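Local coordinates for protein thiol-activated cytolysin (PDB 6NAL) that is probably a pore-forming toxin of the cholesterol-dependent cytolysin family, whose members oligomerise on target membranes and insert a large beta-barrel pore, at residues L233-V238 with Y336-L341; G74-A79 with Q89-D94; D96-T101 with V200-P205. All blocks are in the same frame, centred on the assembly; numbering follows the deposited sequence.

Interaction 1: L233-V238 with Y336-L341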
ATOM      1  N   LEU A 233      -6.904  21.266 -42.010  1.00 33.58           N
ATOM      2  CA  LEU A 233      -5.579  21.009 -41.466  1.00 37.46           C
ATOM      3  C   LEU A 233      -4.553  20.715 -42.551  1.00 37.90           C
ATOM      4  O   LEU A 233      -4.883  20.325 -43.673  1.00 41.37           O
ATOM      5  CB  LEU A 233      -5.595  19.816 -40.514  1.00 34.50           C
ATOM      6  CG  LEU A 233      -6.607  19.799 -39.404  1.00 41.20           C
ATOM      7  CD1 LEU A 233      -6.817  18.366 -38.949  1.00 43.90           C
ATOM      8  CD2 LEU A 233      -6.156  20.652 -38.276  1.00 39.24           C
ATOM      9  N   PHE A 234      -3.286  20.861 -42.158  1.00 37.91           N
ATOM     10  CA  PHE A 234      -2.128  20.721 -43.028  1.00 30.99           C
ATOM     11  C   PHE A 234      -1.115  19.794 -42.351  1.00 33.93           C
ATOM     12  O   PHE A 234      -0.601  20.112 -41.271  1.00 32.38           O
ATOM     13  CB  PHE A 234      -1.537  22.115 -43.279  1.00 30.20           C
ATOM     14  CG  PHE A 234      -0.276  22.132 -44.064  1.00 31.73           C
ATOM     15  CD1 PHE A 234      -0.305  22.170 -45.430  1.00 36.02           C
ATOM     16  CD2 PHE A 234       0.943  22.188 -43.436  1.00 34.04           C
ATOM     17  CE1 PHE A 234       0.875  22.180 -46.152  1.00 39.45           C
ATOM     18  CE2 PHE A 234       2.127  22.267 -44.150  1.00 34.88           C
ATOM     19  CZ  PHE A 234       2.085  22.251 -45.512  1.00 33.98           C
ATOM     20  N   VAL A 235      -0.823  18.665 -42.991  1.00 30.70           N
ATOM     21  CA  VAL A 235       0.171  17.735 -42.513  1.00 27.13           C
ATOM     22  C   VAL A 235       1.540  18.376 -42.638  1.00 33.48           C
ATOM     23  O   VAL A 235       2.121  18.475 -43.730  1.00 32.36           O
ATOM     24  CB  VAL A 235       0.085  16.406 -43.258  1.00 24.23           C
ATOM     25  CG1 VAL A 235       1.067  15.442 -42.696  1.00 34.85           C
ATOM     26  CG2 VAL A 235      -1.305  15.818 -43.128  1.00 31.82           C
ATOM     27  N   LYS A 236       2.070  18.779 -41.485  1.00 31.72           N
ATOM     28  CA  LYS A 236       3.360  19.443 -41.408  1.00 35.96           C
ATOM     29  C   LYS A 236       4.541  18.480 -41.388  1.00 35.11           C
ATOM     30  O   LYS A 236       5.647  18.845 -41.815  1.00 35.19           O
ATOM     31  CB  LYS A 236       3.432  20.306 -40.160  1.00 40.74           C
ATOM     32  CG  LYS A 236       4.538  21.306 -40.234  1.00 46.52           C
ATOM     33  CD  LYS A 236       4.621  22.135 -38.961  1.00 56.50           C
ATOM     34  CE  LYS A 236       5.862  23.020 -38.980  1.00 67.57           C
ATOM     35  NZ  LYS A 236       6.017  23.793 -37.727  1.00 74.28           N
ATOM     36  N   ASN A 237       4.355  17.263 -40.891  1.00 34.67           N
ATOM     37  CA  ASN A 237       5.516  16.406 -40.697  1.00 28.85           C
ATOM     38  C   ASN A 237       5.059  14.970 -40.520  1.00 29.22           C
ATOM     39  O   ASN A 237       4.041  14.720 -39.877  1.00 35.31           O
ATOM     40  CB  ASN A 237       6.314  16.902 -39.472  1.00 33.20           C
ATOM     41  CG  ASN A 237       7.686  16.274 -39.360  1.00 36.83           C
ATOM     42  OD1 ASN A 237       8.477  16.256 -40.296  1.00 45.70           O
ATOM     43  ND2 ASN A 237       7.968  15.751 -38.199  1.00 34.25           N
ATOM     44  N   VAL A 238       5.772  14.054 -41.160  1.00 27.45           N
ATOM     45  CA  VAL A 238       5.614  12.619 -40.991  1.00 32.08           C
ATOM     46  C   VAL A 238       6.973  12.041 -40.637  1.00 39.54           C
ATOM     47  O   VAL A 238       7.993  12.456 -41.199  1.00 37.91           O
ATOM     48  CB  VAL A 238       5.082  11.924 -42.260  1.00 28.39           C
ATOM     49  CG1 VAL A 238       4.801  10.464 -41.973  1.00 33.64           C
ATOM     50  CG2 VAL A 238       3.845  12.596 -42.809  1.00 31.52           C
ATOM     51  N   TYR A 336       2.411  11.280 -37.672  1.00 29.18           N
ATOM     52  CA  TYR A 336       2.305  12.508 -38.436  1.00 31.40           C
ATOM     53  C   TYR A 336       1.750  13.567 -37.494  1.00 33.11           C
ATOM     54  O   TYR A 336       1.108  13.270 -36.482  1.00 33.40           O
ATOM     55  CB  TYR A 336       1.489  12.329 -39.777  1.00 36.44           C
ATOM     56  CG  TYR A 336       0.003  12.167 -39.663  1.00 26.85           C
ATOM     57  CD1 TYR A 336      -0.544  10.981 -39.234  1.00 27.54           C
ATOM     58  CD2 TYR A 336      -0.860  13.206 -39.987  1.00 30.29           C
ATOM     59  CE1 TYR A 336      -1.917  10.834 -39.055  1.00 35.91           C
ATOM     60  CE2 TYR A 336      -2.243  13.054 -39.860  1.00 30.97           C
ATOM     61  CZ  TYR A 336      -2.756  11.866 -39.397  1.00 41.75           C
ATOM     62  OH  TYR A 336      -4.110  11.716 -39.260  1.00 35.49           O
ATOM     63  N   TYR A 337       2.070  14.809 -37.829  1.00 34.88           N
ATOM     64  CA  TYR A 337       1.751  15.993 -37.053  1.00 33.96           C
ATOM     65  C   TYR A 337       1.050  16.970 -37.973  1.00 37.14           C
ATOM     66  O   TYR A 337       1.507  17.209 -39.105  1.00 31.44           O
ATOM     67  CB  TYR A 337       3.014  16.618 -36.452  1.00 36.53           C
ATOM     68  CG  TYR A 337       3.731  15.592 -35.588  1.00 46.47           C
ATOM     69  CD1 TYR A 337       4.653  14.704 -36.153  1.00 42.13           C
ATOM     70  CD2 TYR A 337       3.434  15.457 -34.226  1.00 42.59           C
ATOM     71  CE1 TYR A 337       5.283  13.752 -35.394  1.00 44.01           C
ATOM     72  CE2 TYR A 337       4.066  14.494 -33.453  1.00 47.67           C
ATOM     73  CZ  TYR A 337       4.993  13.644 -34.047  1.00 51.10           C
ATOM     74  OH  TYR A 337       5.627  12.671 -33.300  1.00 60.13           O
ATOM     75  N   THR A 338      -0.096  17.465 -37.497  1.00 31.46           N
ATOM     76  CA  THR A 338      -0.950  18.387 -38.223  1.00 37.37           C
ATOM     77  C   THR A 338      -0.883  19.744 -37.554  1.00 39.64           C
ATOM     78  O   THR A 338      -0.769  19.850 -36.330  1.00 44.65           O
ATOM     79  CB  THR A 338      -2.441  17.972 -38.250  1.00 35.12           C
ATOM     80  OG1 THR A 338      -2.897  17.565 -36.945  1.00 58.82           O
ATOM     81  CG2 THR A 338      -2.628  16.859 -39.201  1.00 36.01           C
ATOM     82  N   VAL A 339      -1.041  20.762 -38.363  1.00 32.02           N
ATOM     83  CA  VAL A 339      -1.204  22.141 -37.950  1.00 37.45           C
ATOM     84  C   VAL A 339      -2.493  22.665 -38.615  1.00 42.16           C
ATOM     85  O   VAL A 339      -2.930  22.144 -39.647  1.00 40.13           O
ATOM     86  CB  VAL A 339       0.110  22.856 -38.337  1.00 49.40           C
ATOM     87  CG1 VAL A 339       0.093  23.323 -39.803  1.00 38.78           C
ATOM     88  CG2 VAL A 339       0.470  23.928 -37.337  1.00 52.71           C
ATOM     89  N   PHE A 340      -3.177  23.606 -37.955  1.00 40.93           N
ATOM     90  CA  PHE A 340      -4.348  24.237 -38.554  1.00 38.24           C
ATOM     91  C   PHE A 340      -3.911  25.125 -39.722  1.00 49.85           C
ATOM     92  O   PHE A 340      -2.907  25.841 -39.641  1.00 45.30           O
ATOM     93  CB  PHE A 340      -5.131  25.050 -37.518  1.00 45.12           C
ATOM     94  CG  PHE A 340      -5.886  24.192 -36.543  1.00 36.82           C
ATOM     95  CD1 PHE A 340      -7.094  23.596 -36.908  1.00 34.97           C
ATOM     96  CD2 PHE A 340      -5.388  23.980 -35.271  1.00 41.27           C
ATOM     97  CE1 PHE A 340      -7.801  22.780 -36.007  1.00 39.82           C
ATOM     98  CE2 PHE A 340      -6.066  23.167 -34.359  1.00 42.15           C
ATOM     99  CZ  PHE A 340      -7.272  22.553 -34.718  1.00 40.73           C
ATOM    100  N   LEU A 341      -4.659  25.072 -40.832  1.00 38.94           N
ATOM    101  CA  LEU A 341      -4.185  25.773 -42.023  1.00 46.27           C
ATOM    102  C   LEU A 341      -4.334  27.276 -41.872  1.00 48.85           C
ATOM    103  O   LEU A 341      -3.458  28.031 -42.306  1.00 58.10           O
ATOM    104  CB  LEU A 341      -4.926  25.273 -43.255  1.00 42.44           C
ATOM    105  CG  LEU A 341      -4.608  25.991 -44.570  1.00 45.54           C
ATOM    106  CD1 LEU A 341      -3.121  25.941 -44.933  1.00 45.00           C
ATOM    107  CD2 LEU A 341      -5.475  25.411 -45.684  1.00 45.73           C
TER

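Interaction 2: G74-A79 with Q89-D94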
ATOM      1  N   GLY A  74       2.374  17.651 -46.442  1.00 36.83           N
ATOM      2  CA  GLY A  74       1.705  18.584 -47.308  1.00 33.47           C
ATOM      3  C   GLY A  74       0.304  18.191 -47.714  1.00 36.22           C
ATOM      4  O   GLY A  74      -0.324  18.920 -48.505  1.00 36.45           O
ATOM      5  N   ALA A  75      -0.212  17.068 -47.222  1.00 36.34           N
ATOM      6  CA  ALA A  75      -1.631  16.784 -47.465  1.00 40.44           C
ATOM      7  C   ALA A  75      -2.490  17.814 -46.743  1.00 41.12           C
ATOM      8  O   ALA A  75      -2.018  18.540 -45.853  1.00 37.95           O
ATOM      9  CB  ALA A  75      -2.014  15.375 -46.996  1.00 34.59           C
ATOM     10  N   LEU A  76      -3.761  17.897 -47.152  1.00 41.29           N
ATOM     11  CA  LEU A  76      -4.766  18.682 -46.443  1.00 38.71           C
ATOM     12  C   LEU A  76      -5.875  17.763 -45.959  1.00 39.67           C
ATOM     13  O   LEU A  76      -6.196  16.751 -46.597  1.00 37.40           O
ATOM     14  CB  LEU A  76      -5.343  19.746 -47.315  1.00 44.95           C
ATOM     15  CG  LEU A  76      -4.378  20.866 -47.690  1.00 42.56           C
ATOM     16  CD1 LEU A  76      -5.201  21.766 -48.652  1.00 42.47           C
ATOM     17  CD2 LEU A  76      -3.869  21.642 -46.533  1.00 40.35           C
ATOM     18  N   LEU A  77      -6.438  18.100 -44.807  1.00 33.49           N
ATOM     19  CA  LEU A  77      -7.451  17.258 -44.192  1.00 39.06           C
ATOM     20  C   LEU A  77      -8.530  18.160 -43.647  1.00 35.59           C
ATOM     21  O   LEU A  77      -8.268  19.340 -43.401  1.00 33.64           O
ATOM     22  CB  LEU A  77      -6.888  16.432 -43.034  1.00 37.19           C
ATOM     23  CG  LEU A  77      -5.774  15.462 -43.357  1.00 39.71           C
ATOM     24  CD1 LEU A  77      -5.108  15.022 -42.043  1.00 36.69           C
ATOM     25  CD2 LEU A  77      -6.370  14.263 -44.160  1.00 34.02           C
ATOM     26  N   VAL A  78      -9.726  17.599 -43.401  1.00 31.61           N
ATOM     27  CA  VAL A  78     -10.730  18.302 -42.594  1.00 40.67           C
ATOM     28  C   VAL A  78     -10.664  17.784 -41.153  1.00 35.72           C
ATOM     29  O   VAL A  78     -10.754  16.579 -40.892  1.00 37.23           O
ATOM     30  CB  VAL A  78     -12.164  18.215 -43.176  1.00 47.63           C
ATOM     31  CG1 VAL A  78     -12.176  18.460 -44.699  1.00 54.16           C
ATOM     32  CG2 VAL A  78     -12.863  16.916 -42.849  1.00 54.99           C
ATOM     33  N   ALA A  79     -10.480  18.695 -40.216  1.00 41.08           N
ATOM     34  CA  ALA A  79     -10.365  18.294 -38.817  1.00 43.20           C
ATOM     35  C   ALA A  79     -11.663  17.640 -38.369  1.00 48.00           C
ATOM     36  O   ALA A  79     -12.769  18.076 -38.728  1.00 47.41           O
ATOM     37  CB  ALA A  79     -10.033  19.503 -37.950  1.00 43.15           C
ATOM     38  N   GLN A  89      -9.947  12.448 -42.832  1.00 35.98           N
ATOM     39  CA  GLN A  89     -10.842  12.787 -43.924  1.00 37.71           C
ATOM     40  C   GLN A  89     -10.061  13.689 -44.873  1.00 34.80           C
ATOM     41  O   GLN A  89      -9.731  14.842 -44.537  1.00 33.76           O
ATOM     42  CB  GLN A  89     -12.115  13.470 -43.401  1.00 45.19           C
ATOM     43  CG  GLN A  89     -13.117  13.781 -44.516  1.00 46.85           C
ATOM     44  CD  GLN A  89     -14.343  14.587 -44.068  1.00 46.29           C
ATOM     45  OE1 GLN A  89     -14.695  14.616 -42.884  1.00 49.00           O
ATOM     46  NE2 GLN A  89     -14.988  15.271 -45.034  1.00 56.45           N
ATOM     47  N   GLU A  90      -9.744  13.148 -46.043  1.00 38.41           N
ATOM     48  CA  GLU A  90      -9.103  13.920 -47.098  1.00 37.84           C
ATOM     49  C   GLU A  90      -9.929  15.148 -47.493  1.00 47.30           C
ATOM     50  O   GLU A  90     -11.162  15.116 -47.539  1.00 44.45           O
ATOM     51  CB  GLU A  90      -8.886  13.011 -48.289  1.00 37.31           C
ATOM     52  CG  GLU A  90      -8.001  13.562 -49.416  1.00 54.39           C
ATOM     53  CD  GLU A  90      -7.879  12.543 -50.574  1.00 70.42           C
ATOM     54  OE1 GLU A  90      -8.812  11.705 -50.699  1.00 66.56           O
ATOM     55  OE2 GLU A  90      -6.857  12.566 -51.321  1.00 75.08           O
ATOM     56  N   LEU A  91      -9.221  16.251 -47.705  1.00 45.51           N
ATOM     57  CA  LEU A  91      -9.744  17.474 -48.302  1.00 46.02           C
ATOM     58  C   LEU A  91      -9.276  17.489 -49.751  1.00 49.08           C
ATOM     59  O   LEU A  91      -8.187  17.968 -50.064  1.00 45.53           O
ATOM     60  CB  LEU A  91      -9.235  18.687 -47.541  1.00 41.73           C
ATOM     61  CG  LEU A  91      -9.579  20.007 -48.213  1.00 47.27           C
ATOM     62  CD1 LEU A  91     -11.086  20.004 -48.426  1.00 42.70           C
ATOM     63  CD2 LEU A  91      -9.184  21.174 -47.399  1.00 42.93           C
ATOM     64  N   ALA A  92     -10.093  16.939 -50.635  1.00 59.17           N
ATOM     65  CA  ALA A  92      -9.677  16.693 -52.020  1.00 64.62           C
ATOM     66  C   ALA A  92      -9.985  17.917 -52.880  1.00 62.35           C
ATOM     67  O   ALA A  92     -11.101  18.102 -53.385  1.00 65.14           O
ATOM     68  CB  ALA A  92     -10.353  15.440 -52.567  1.00 56.70           C
ATOM     69  N   VAL A  93      -8.977  18.773 -53.037  1.00 64.58           N
ATOM     70  CA  VAL A  93      -9.041  19.897 -53.965  1.00 62.03           C
ATOM     71  C   VAL A  93      -7.696  20.038 -54.672  1.00 58.35           C
ATOM     72  O   VAL A  93      -6.700  19.404 -54.313  1.00 57.24           O
ATOM     73  CB  VAL A  93      -9.433  21.219 -53.268  1.00 52.76           C
ATOM     74  CG1 VAL A  93     -10.894  21.187 -52.846  1.00 61.70           C
ATOM     75  CG2 VAL A  93      -8.565  21.497 -52.066  1.00 65.03           C
ATOM     76  N   ASP A  94      -7.672  20.880 -55.691  1.00 57.69           N
ATOM     77  CA  ASP A  94      -6.451  21.076 -56.460  1.00 56.76           C
ATOM     78  C   ASP A  94      -5.553  22.049 -55.724  1.00 46.03           C
ATOM     79  O   ASP A  94      -6.023  23.047 -55.164  1.00 46.51           O
ATOM     80  CB  ASP A  94      -6.789  21.599 -57.856  1.00 58.59           C
ATOM     81  CG  ASP A  94      -7.613  20.605 -58.654  1.00 68.53           C
ATOM     82  OD1 ASP A  94      -7.248  19.407 -58.614  1.00 70.63           O
ATOM     83  OD2 ASP A  94      -8.611  21.005 -59.304  1.00 78.20           O
TER
HETATM   84  O   HOH W   1      -4.998  17.086 -49.767  1.00 42.44           O
HETATM   85  O   HOH W   2     -10.516  14.100 -40.157  1.00 46.95           O

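Interaction 3: D96-T101 with V200-P205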
ATOM      1  N   ASP A  96      -1.552  24.158 -55.280  1.00 48.37           N
ATOM      2  CA  ASP A  96      -0.332  24.720 -55.837  1.00 62.15           C
ATOM      3  C   ASP A  96       0.890  24.164 -55.098  1.00 60.36           C
ATOM      4  O   ASP A  96       0.757  23.327 -54.198  1.00 55.62           O
ATOM      5  CB  ASP A  96      -0.369  26.249 -55.771  1.00 65.99           C
ATOM      6  CG  ASP A  96       0.427  26.924 -56.920  1.00 79.59           C
ATOM      7  OD1 ASP A  96       1.085  26.228 -57.739  1.00 79.36           O
ATOM      8  OD2 ASP A  96       0.403  28.173 -56.993  1.00 83.07           O
ATOM      9  N   ARG A  97       2.082  24.671 -55.449  1.00 53.48           N
ATOM     10  CA  ARG A  97       3.350  24.066 -55.054  1.00 58.98           C
ATOM     11  C   ARG A  97       3.698  24.379 -53.604  1.00 51.66           C
ATOM     12  O   ARG A  97       3.377  25.447 -53.078  1.00 56.91           O
ATOM     13  CB  ARG A  97       4.491  24.536 -55.970  1.00 63.22           C
ATOM     14  CG  ARG A  97       4.313  24.236 -57.486  1.00 66.17           C
ATOM     15  CD  ARG A  97       5.643  24.176 -58.292  1.00 63.08           C
ATOM     16  NE  ARG A  97       6.668  25.157 -57.900  1.00 74.18           N
ATOM     17  CZ  ARG A  97       6.520  26.489 -57.921  1.00 84.64           C
ATOM     18  NH1 ARG A  97       5.371  27.042 -58.319  1.00 84.25           N
ATOM     19  NH2 ARG A  97       7.528  27.280 -57.539  1.00 72.33           N
ATOM     20  N   VAL A  98       4.396  23.441 -52.972  1.00 52.37           N
ATOM     21  CA  VAL A  98       4.785  23.537 -51.569  1.00 54.19           C
ATOM     22  C   VAL A  98       6.205  23.024 -51.411  1.00 43.70           C
ATOM     23  O   VAL A  98       6.614  22.071 -52.081  1.00 46.94           O
ATOM     24  CB  VAL A  98       3.842  22.717 -50.661  1.00 43.87           C
ATOM     25  CG1 VAL A  98       4.481  22.477 -49.291  1.00 57.02           C
ATOM     26  CG2 VAL A  98       2.532  23.396 -50.494  1.00 51.20           C
ATOM     27  N   ASN A  99       6.949  23.626 -50.486  1.00 49.91           N
ATOM     28  CA  ASN A  99       8.298  23.155 -50.201  1.00 47.77           C
ATOM     29  C   ASN A  99       8.256  21.955 -49.262  1.00 49.90           C
ATOM     30  O   ASN A  99       7.722  22.037 -48.150  1.00 46.89           O
ATOM     31  CB  ASN A  99       9.157  24.261 -49.606  1.00 54.46           C
ATOM     32  CG  ASN A  99       9.953  24.997 -50.665  1.00 71.40           C
ATOM     33  OD1 ASN A  99       9.459  25.953 -51.257  1.00 71.84           O
ATOM     34  ND2 ASN A  99      11.183  24.542 -50.926  1.00 70.20           N
ATOM     35  N   ILE A 100       8.812  20.844 -49.735  1.00 45.35           N
ATOM     36  CA  ILE A 100       8.890  19.583 -49.018  1.00 37.44           C
ATOM     37  C   ILE A 100      10.354  19.378 -48.668  1.00 49.56           C
ATOM     38  O   ILE A 100      11.224  19.538 -49.529  1.00 39.13           O
ATOM     39  CB  ILE A 100       8.371  18.427 -49.883  1.00 39.30           C
ATOM     40  CG1 ILE A 100       6.909  18.665 -50.281  1.00 50.80           C
ATOM     41  CG2 ILE A 100       8.550  17.093 -49.177  1.00 43.73           C
ATOM     42  CD1 ILE A 100       5.943  18.528 -49.150  1.00 46.22           C
ATOM     43  N   THR A 101      10.637  19.071 -47.410  1.00 45.76           N
ATOM     44  CA  THR A 101      12.014  18.942 -46.940  1.00 43.44           C
ATOM     45  C   THR A 101      12.191  17.578 -46.286  1.00 43.55           C
ATOM     46  O   THR A 101      11.403  17.196 -45.422  1.00 37.87           O
ATOM     47  CB  THR A 101      12.348  20.067 -45.949  1.00 54.61           C
ATOM     48  OG1 THR A 101      12.222  21.330 -46.621  1.00 50.08           O
ATOM     49  CG2 THR A 101      13.730  19.896 -45.349  1.00 54.15           C
ATOM     50  N   VAL A 200      10.049  13.843 -42.821  1.00 36.00           N
ATOM     51  CA  VAL A 200       9.720  14.696 -43.949  1.00 36.46           C
ATOM     52  C   VAL A 200       8.708  15.739 -43.502  1.00 38.42           C
ATOM     53  O   VAL A 200       7.615  15.392 -43.030  1.00 40.86           O
ATOM     54  CB  VAL A 200       9.167  13.922 -45.153  1.00 37.59           C
ATOM     55  CG1 VAL A 200       8.909  14.925 -46.264  1.00 36.78           C
ATOM     56  CG2 VAL A 200      10.096  12.796 -45.602  1.00 34.67           C
ATOM     57  N   SER A 201       9.047  17.014 -43.694  1.00 36.28           N
ATOM     58  CA  SER A 201       8.219  18.129 -43.279  1.00 38.93           C
ATOM     59  C   SER A 201       7.784  18.912 -44.511  1.00 35.96           C
ATOM     60  O   SER A 201       8.291  18.710 -45.623  1.00 42.45           O
ATOM     61  CB  SER A 201       8.990  19.006 -42.287  1.00 36.37           C
ATOM     62  OG  SER A 201      10.120  19.580 -42.914  1.00 47.35           O
ATOM     63  N   ALA A 202       6.825  19.801 -44.309  1.00 33.09           N
ATOM     64  CA  ALA A 202       6.313  20.637 -45.386  1.00 41.86           C
ATOM     65  C   ALA A 202       5.989  22.004 -44.813  1.00 37.82           C
ATOM     66  O   ALA A 202       5.446  22.093 -43.712  1.00 43.94           O
ATOM     67  CB  ALA A 202       5.086  19.995 -46.024  1.00 37.12           C
ATOM     68  N   GLU A 203       6.373  23.065 -45.526  1.00 41.00           N
ATOM     69  CA  GLU A 203       6.186  24.433 -45.046  1.00 44.78           C
ATOM     70  C   GLU A 203       4.813  24.945 -45.466  1.00 45.87           C
ATOM     71  O   GLU A 203       4.424  24.824 -46.627  1.00 42.89           O
ATOM     72  CB  GLU A 203       7.300  25.344 -45.572  1.00 53.80           C
ATOM     73  CG  GLU A 203       7.005  26.085 -46.876  1.00 77.64           C
ATOM     74  CD  GLU A 203       8.230  26.821 -47.459  1.00 86.91           C
ATOM     75  OE1 GLU A 203       9.312  26.814 -46.814  1.00 79.10           O
ATOM     76  OE2 GLU A 203       8.101  27.389 -48.576  1.00 87.44           O
ATOM     77  N   ARG A 204       4.067  25.398 -44.534  1.00 52.61           N
ATOM     78  CA  ARG A 204       2.776  25.976 -44.845  1.00 45.84           C
ATOM     79  C   ARG A 204       2.998  27.366 -45.411  1.00 56.37           C
ATOM     80  O   ARG A 204       3.901  28.076 -44.952  1.00 49.88           O
ATOM     81  CB  ARG A 204       1.911  26.059 -43.607  1.00 43.97           C
ATOM     82  CG  ARG A 204       0.480  26.530 -43.841  1.00 49.05           C
ATOM     83  CD  ARG A 204      -0.221  26.829 -42.459  1.00 46.69           C
ATOM     84  NE  ARG A 204       0.534  27.895 -41.783  1.00 58.68           N
ATOM     85  CZ  ARG A 204       0.106  29.137 -41.561  1.00 59.55           C
ATOM     86  NH1 ARG A 204      -1.119  29.508 -41.913  1.00 58.75           N
ATOM     87  NH2 ARG A 204       0.903  30.009 -40.956  1.00 71.21           N
ATOM     88  N   PRO A 205       2.250  27.746 -46.445  1.00 50.75           N
ATOM     89  CA  PRO A 205       2.465  29.061 -47.045  1.00 53.22           C
ATOM     90  C   PRO A 205       2.072  30.156 -46.079  1.00 56.08           C
ATOM     91  O   PRO A 205       1.127  30.009 -45.294  1.00 54.75           O
ATOM     92  CB  PRO A 205       1.558  29.056 -48.283  1.00 54.17           C
ATOM     93  CG  PRO A 205       1.242  27.615 -48.535  1.00 55.87           C
ATOM     94  CD  PRO A 205       1.255  26.946 -47.187  1.00 52.43           C
TER

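Interaction 1: L233-V238 with Y336-L341
Leu233 lays its CD2 methyl over one face of the Phe340 ring, 3.4 Å from Phe340 CD1; the pair is non-hydrogen-bonded and its side chains start apart, but the end of Leu233 returns to the ring. Phe340 also meets the ring of Tyr16 at about 40°. The Phe234 ring is met instead at its edge, where Val339 CG1 lies 3.9 Å from Phe234 CD2. The Tyr337 ring also has an edge contact, here with the backbone Asn237 O, while its hydroxyl OH is hydrogen-bonded to Gln239. The Tyr336 ring is approached obliquely: with CG between the backbone N and the carbonyl carbon (chi1 73°), it crosses Val235 at about a right angle, Val235 CG1 standing 4.0 Å from Tyr336 CD2. Val238 CG2 packs on Tyr336 CB, at 3.8 Å.

Phe234 and Val339 exchange two backbone bonds, Phe234 N to Val339 O at 2.8 Å and Val339 N to Phe234 O at 3.0 Å. Beyond Val235 and Thr338 the pairing slips by one residue. Tyr337 O then accepts from Lys236 N at 2.9 Å and, weakly, from Asn237 N, whereas Tyr337 N returns a bond to Asn237 O. Lys236 has the near-helical psi of -28° that lets the extra residue fit. Two consecutive residues facing one define a classic beta bulge, here in the curled antiparallel sheet, consistent with the bent central sheet of cholesterol-dependent cytolysins.

Interaction 2: G74-A79 with Q89-D94
Leu91 turns its side chain back toward 74-79 and fits between two residues of that segment. Its CB lies 4.0 Å from Leu76 CB and 4.1 Å from Val78 CG1. With CG placed opposite the backbone N (chi1 172°), its branches divide the work: CD2 leans on Leu76 CB, and CD1 on Val78 CG1, whose side chain crosses that of Leu91 at about a right angle. Val78 has chi1 -44°, which sets CG1 beside the backbone N and leaves CG2 between the N and the carbonyl carbon, where it meets the extended aliphatic chain of Gln89, Val78 CG2 lying 3.6 Å from Gln89 CB. The still closer approach of the Gln89 amide to this methyl is doubtful as modelled. Leu77 starts out away from 89-94, but its CD2 methyl returns to within 3.4 Å of Gln89 O.

Two backbone bonds hold the segments, and they differ in quality. Val78 N reaches Gln89 O at 3.0 Å, almost in line with the carbonyl bond, whereas Leu91 N meets Leu76 O at 3.3 Å from a position 46° out of the carbonyl plane. Water extends the pairing at both ends: one accepts from Leu76 N and donates weakly to Leu91 O, while another joins Val78 O to Gln89 N. The result is a short, imperfect antiparallel strand pair, closed by a connection that carries helix 81-84, on the border of the large sheet where 76-78 also pairs with strand 232-250.

Interaction 3: D96-T101 with V200-P205
Ile100 overlaps two residues of the facing strand at once: its CD1 packs 3.6 Å from Ala202 CB, and its CG2 lies 3.6 Å from Val200 CG1. The first torsion puts CG1 opposite the carbonyl carbon, and the second (chi2 -71°) folds CD1 onto the alanine methyl. Val98 CG1 also reaches Ala202 CB, at 4.1 Å, beside Ile100, so that this alanine is touched by both aliphatic side chains.

Around the more exposed Asn99, polar groups take over. Asn99 and Glu203 run alongside each other with amide and carboxylate planes 42° apart; Asn99 OD1 and Glu203 OE2 are 3.3 Å apart, two acceptors that do not bond. A weak hydrogen bond from Lys113 to Asn99 OD1 probably eases this proximity.

Thr101 and Ser201 exchange two bonds as an antiparallel hydrogen-bonded pair: Thr101 N donates to Ser201 O at 3.0 Å and a nearly straight 174°, and Ser201 N answers to Thr101 O at 2.9 Å. Toward Glu203 a single bond remains, Glu203 N to Asn99 O at 3.1 Å.

Strand 98-103 thus lies between 110-114, bonded through Val98 and Ile100, and strand 187-202. The latter passes the sheet on to 232-250 through Val200 and Ala202. Just ahead of the strand, Asp96 forms a salt bridge with Arg4, tying helix 2-12 to the loop that leads into strand 98-103.

In the fold
All three contacts belong to one antiparallel sheet, with strand 232-250 as the common element: 76-78 and 187-202 both bond to it, so interactions 2 and 3 are joined mainly through interaction 1, with one direct touch of Gly74 on Ala202. Their centres lie about 10 to 14 Å apart. Interaction 1 is the most extensive and mostly buried, dominated by rings and aliphatic groups. Interaction 2, also largely buried but with exposed Gln89 and Glu90, has fewer backbone bonds and fills in with water. Interaction 3 is partly buried, apolar about Ile100 and polar about Glu203. Direct links include Leu233 N to Leu77 O, Lys236 O to Ala202 N, and Arg204 NH1 to Leu341 O.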